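Local atomic coordinates of putative alpha-L-fucosidase (Bacteroides thetaiotaomicron, PDB entry 3EYP), a protein that probably hydrolyses alpha-L-fucosidic bonds, releasing L-fucose from glycans as a family 29 glycosidase. Residues Gly42-Leu54 with Tyr88-Asn100. Residues are numbered along the deposited sequence; the frame is centred on the assembly and turned at random.
Sequences GKASTAIFNPTAL and YTDYSVKNAAWKN
G42 lies beside the phenol of Y91; at its phi of 84° a side chain would jam against the preceding carbonyl, so glycine suits. Y91 OH donates a hydrogen bond to A44 O at 2.7 Å, in the carbonyl plane and on a lone pair. Water 1 donates to the same OH and accepts from A44 N. T46 supplies a hydroxyl and a methyl on one short branch: OG1 donates to N95 O at 2.7 Å from above the carbonyl plane, and CG2 meets Y91 CD1 at 3.4 Å. With chi1 58° OG1 sits between backbone N and carbonyl carbon, which turns CG2 to the ring. A phenylalanine in place of Y91 would probably leave A44 O and water 1 without their hydroxyl partner. F49 O accepts from W98 N (3.2 Å) and weakly from A97 N, while the F49 ring edge meets A96 CB and W98 CE3. W98 suits because its indole is broad enough to meet three residues: besides F49, P51, a compact puckered ring, lays CG over one face in a CH-pi contact, and L54 CD2 touches CZ2 at 3.4 Å. Water 2 donates to P51 O and accepts from L54 N and, weakly, W98 NE1. Two loops following successive TIM-barrel strands, 22-26 and 70-76, are thus joined without sheet pairing: side-chain hydroxyls bind backbone carbonyls at the Y91 end, whereas indole packing, a backbone bond and a water serve the W98 end.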
# COMPACT_ATOMS: atom_id res chain seq x y z
N GLY A 42 26.07 -11.31 3.77
CA GLY A 42 27.07 -10.25 3.76
C GLY A 42 28.46 -10.74 3.32
O GLY A 42 29.45 -9.97 3.31
N LYS A 43 28.54 -12.02 3.01
CA LYS A 43 29.81 -12.64 2.63
C LYS A 43 30.00 -12.89 1.16
O LYS A 43 31.06 -13.32 0.69
CB LYS A 43 30.01 -13.97 3.38
CG LYS A 43 30.25 -13.79 4.90
CD LYS A 43 30.18 -15.12 5.63
CE LYS A 43 30.40 -14.97 7.11
NZ LYS A 43 30.52 -16.30 7.80
N ALA A 44 28.97 -12.66 0.38
CA ALA A 44 29.10 -12.83 -1.04
C ALA A 44 30.10 -11.81 -1.57
O ALA A 44 30.10 -10.64 -1.16
CB ALA A 44 27.76 -12.68 -1.77
N SER A 45 30.89 -12.27 -2.54
CA SER A 45 31.82 -11.38 -3.27
C SER A 45 31.07 -10.37 -4.13
O SER A 45 30.22 -10.72 -4.96
CB SER A 45 32.82 -12.20 -4.15
OG SER A 45 33.71 -11.34 -4.90
N THR A 46 31.44 -9.12 -3.96
CA THR A 46 30.82 -8.09 -4.80
C THR A 46 30.95 -8.34 -6.28
O THR A 46 30.08 -7.89 -7.07
CB THR A 46 31.39 -6.68 -4.55
OG1 THR A 46 32.80 -6.70 -4.79
CG2 THR A 46 31.11 -6.23 -3.12
N ALA A 47 32.04 -9.05 -6.64
CA ALA A 47 32.31 -9.37 -8.05
C ALA A 47 31.12 -10.03 -8.77
O ALA A 47 30.92 -9.86 -9.98
CB ALA A 47 33.53 -10.32 -8.19
N ILE A 48 30.36 -10.84 -8.03
CA ILE A 48 29.27 -11.62 -8.64
C ILE A 48 28.11 -10.78 -9.15
O ILE A 48 27.28 -11.27 -9.91
CB ILE A 48 28.70 -12.76 -7.72
CG1 ILE A 48 27.82 -12.19 -6.58
CG2 ILE A 48 29.81 -13.61 -7.10
CD1 ILE A 48 27.06 -13.36 -5.76
N PHE A 49 28.04 -9.52 -8.74
CA PHE A 49 26.94 -8.68 -9.16
C PHE A 49 27.22 -8.19 -10.56
O PHE A 49 28.10 -7.40 -10.82
CB PHE A 49 26.69 -7.50 -8.20
CG PHE A 49 25.52 -6.63 -8.60
CD1 PHE A 49 24.23 -6.95 -8.20
CD2 PHE A 49 25.69 -5.52 -9.40
CE1 PHE A 49 23.13 -6.18 -8.53
CE2 PHE A 49 24.57 -4.73 -9.77
CZ PHE A 49 23.29 -5.06 -9.30
N ASN A 50 26.39 -8.67 -11.47
CA ASN A 50 26.65 -8.50 -12.85
C ASN A 50 25.44 -8.68 -13.77
O ASN A 50 25.45 -9.58 -14.61
CB ASN A 50 27.73 -9.52 -13.26
CG ASN A 50 28.38 -9.15 -14.54
OD1 ASN A 50 28.40 -7.99 -14.93
ND2 ASN A 50 28.92 -10.14 -15.21
N PRO A 51 24.44 -7.79 -13.68
CA PRO A 51 23.30 -7.88 -14.60
C PRO A 51 23.71 -7.60 -16.02
O PRO A 51 24.57 -6.80 -16.25
CB PRO A 51 22.35 -6.82 -14.11
CG PRO A 51 23.23 -5.86 -13.30
CD PRO A 51 24.28 -6.71 -12.68
N THR A 52 23.08 -8.30 -16.95
CA THR A 52 23.61 -8.35 -18.32
C THR A 52 22.82 -7.55 -19.32
O THR A 52 23.32 -7.24 -20.39
CB THR A 52 23.82 -9.76 -18.79
OG1 THR A 52 22.61 -10.55 -18.64
CG2 THR A 52 25.02 -10.38 -17.96
N ALA A 53 21.64 -7.12 -18.92
CA ALA A 53 20.81 -6.35 -19.81
C ALA A 53 19.87 -5.43 -19.04
O ALA A 53 18.70 -5.31 -19.38
CB ALA A 53 19.98 -7.28 -20.74
N LEU A 54 20.43 -4.82 -18.02
CA LEU A 54 19.65 -4.03 -17.04
C LEU A 54 19.00 -2.83 -17.71
O LEU A 54 19.62 -2.08 -18.49
CB LEU A 54 20.52 -3.56 -15.87
CG LEU A 54 19.87 -2.56 -14.91
CD1 LEU A 54 19.02 -3.38 -13.87
CD2 LEU A 54 20.84 -1.64 -14.16
N TYR A 88 30.86 5.55 1.43
CA TYR A 88 31.01 5.12 2.81
C TYR A 88 31.23 3.63 3.06
O TYR A 88 31.33 3.18 4.19
CB TYR A 88 29.84 5.64 3.67
CG TYR A 88 29.85 7.16 3.71
CD1 TYR A 88 30.70 7.85 4.54
CD2 TYR A 88 29.08 7.90 2.83
CE1 TYR A 88 30.75 9.25 4.52
CE2 TYR A 88 29.13 9.26 2.78
CZ TYR A 88 29.96 9.94 3.63
OH TYR A 88 29.97 11.32 3.59
N THR A 89 31.34 2.92 1.97
CA THR A 89 31.62 1.46 1.91
C THR A 89 32.20 1.06 0.57
O THR A 89 32.09 1.79 -0.43
CB THR A 89 30.30 0.59 2.12
OG1 THR A 89 30.60 -0.81 2.27
CG2 THR A 89 29.29 0.80 0.97
N ASP A 90 32.81 -0.11 0.58
CA ASP A 90 33.22 -0.79 -0.65
C ASP A 90 32.30 -1.95 -1.04
O ASP A 90 32.45 -2.54 -2.12
CB ASP A 90 34.66 -1.29 -0.54
CG ASP A 90 35.68 -0.18 -0.78
OD1 ASP A 90 35.69 0.37 -1.90
OD2 ASP A 90 36.42 0.14 0.17
N TYR A 91 31.40 -2.31 -0.13
CA TYR A 91 30.46 -3.44 -0.35
C TYR A 91 29.28 -2.93 -1.19
O TYR A 91 28.15 -2.75 -0.75
CB TYR A 91 30.04 -4.08 1.00
CG TYR A 91 29.58 -5.51 0.83
CD1 TYR A 91 30.41 -6.45 0.23
CD2 TYR A 91 28.31 -5.91 1.23
CE1 TYR A 91 29.98 -7.73 0.05
CE2 TYR A 91 27.87 -7.19 1.04
CZ TYR A 91 28.69 -8.10 0.45
OH TYR A 91 28.23 -9.39 0.26
N SER A 92 29.61 -2.67 -2.45
CA SER A 92 28.71 -2.04 -3.41
C SER A 92 29.04 -2.32 -4.85
O SER A 92 30.03 -2.97 -5.19
CB SER A 92 28.71 -0.50 -3.24
OG SER A 92 29.83 0.05 -3.87
N VAL A 93 28.22 -1.68 -5.68
CA VAL A 93 28.38 -1.70 -7.12
C VAL A 93 29.76 -1.21 -7.58
O VAL A 93 30.27 -1.63 -8.58
CB VAL A 93 27.27 -0.94 -7.92
CG1 VAL A 93 26.03 -1.83 -7.94
CG2 VAL A 93 26.96 0.51 -7.34
N LYS A 94 30.36 -0.38 -6.74
CA LYS A 94 31.73 0.18 -6.97
C LYS A 94 32.72 -0.94 -7.26
O LYS A 94 33.72 -0.75 -7.96
CB LYS A 94 32.26 0.97 -5.74
CG LYS A 94 32.73 2.35 -6.13
CD LYS A 94 33.63 3.10 -5.11
CE LYS A 94 33.71 2.59 -3.67
NZ LYS A 94 33.74 3.69 -2.59
N ASN A 95 32.40 -2.12 -6.72
CA ASN A 95 33.30 -3.29 -6.75
C ASN A 95 32.72 -4.54 -7.38
O ASN A 95 33.21 -5.64 -7.22
CB ASN A 95 33.87 -3.56 -5.38
CG ASN A 95 34.90 -2.51 -4.98
OD1 ASN A 95 35.88 -2.27 -5.70
ND2 ASN A 95 34.67 -1.85 -3.85
N ALA A 96 31.67 -4.29 -8.14
CA ALA A 96 30.98 -5.26 -8.98
C ALA A 96 31.70 -5.45 -10.31
O ALA A 96 32.50 -4.62 -10.75
CB ALA A 96 29.51 -4.82 -9.23
N ALA A 97 31.40 -6.55 -10.93
CA ALA A 97 31.89 -6.82 -12.29
C ALA A 97 31.09 -5.94 -13.25
O ALA A 97 31.59 -5.43 -14.22
CB ALA A 97 31.81 -8.31 -12.64
N TRP A 98 29.85 -5.66 -12.86
CA TRP A 98 28.89 -4.91 -13.68
C TRP A 98 29.50 -3.57 -14.05
O TRP A 98 29.96 -2.81 -13.20
CB TRP A 98 27.59 -4.64 -12.89
CG TRP A 98 26.55 -3.85 -13.65
CD1 TRP A 98 26.00 -4.17 -14.86
CD2 TRP A 98 25.90 -2.65 -13.22
NE1 TRP A 98 25.07 -3.23 -15.22
CE2 TRP A 98 24.98 -2.29 -14.24
CE3 TRP A 98 25.99 -1.84 -12.08
CZ2 TRP A 98 24.17 -1.16 -14.14
CZ3 TRP A 98 25.22 -0.73 -12.00
CH2 TRP A 98 24.32 -0.38 -13.04
N LYS A 99 29.54 -3.29 -15.33
CA LYS A 99 30.05 -1.98 -15.78
C LYS A 99 31.45 -1.62 -15.25
O LYS A 99 31.80 -0.45 -15.10
CB LYS A 99 29.04 -0.91 -15.39
CG LYS A 99 27.87 -0.86 -16.40
CD LYS A 99 26.86 0.16 -16.08
CE LYS A 99 25.75 0.11 -17.09
NZ LYS A 99 25.04 1.42 -17.24
N ASN A 100 32.22 -2.66 -15.01
CA ASN A 100 33.59 -2.54 -14.48
C ASN A 100 33.67 -1.66 -13.24
O ASN A 100 34.62 -0.93 -12.99
CB ASN A 100 34.53 -2.04 -15.62
CG ASN A 100 36.04 -2.11 -15.24
OD1 ASN A 100 36.78 -1.22 -15.61
ND2 ASN A 100 36.45 -3.14 -14.49
O HOH W 1 26.12 -11.34 0.74
O HOH W 2 23.36 -4.60 -17.79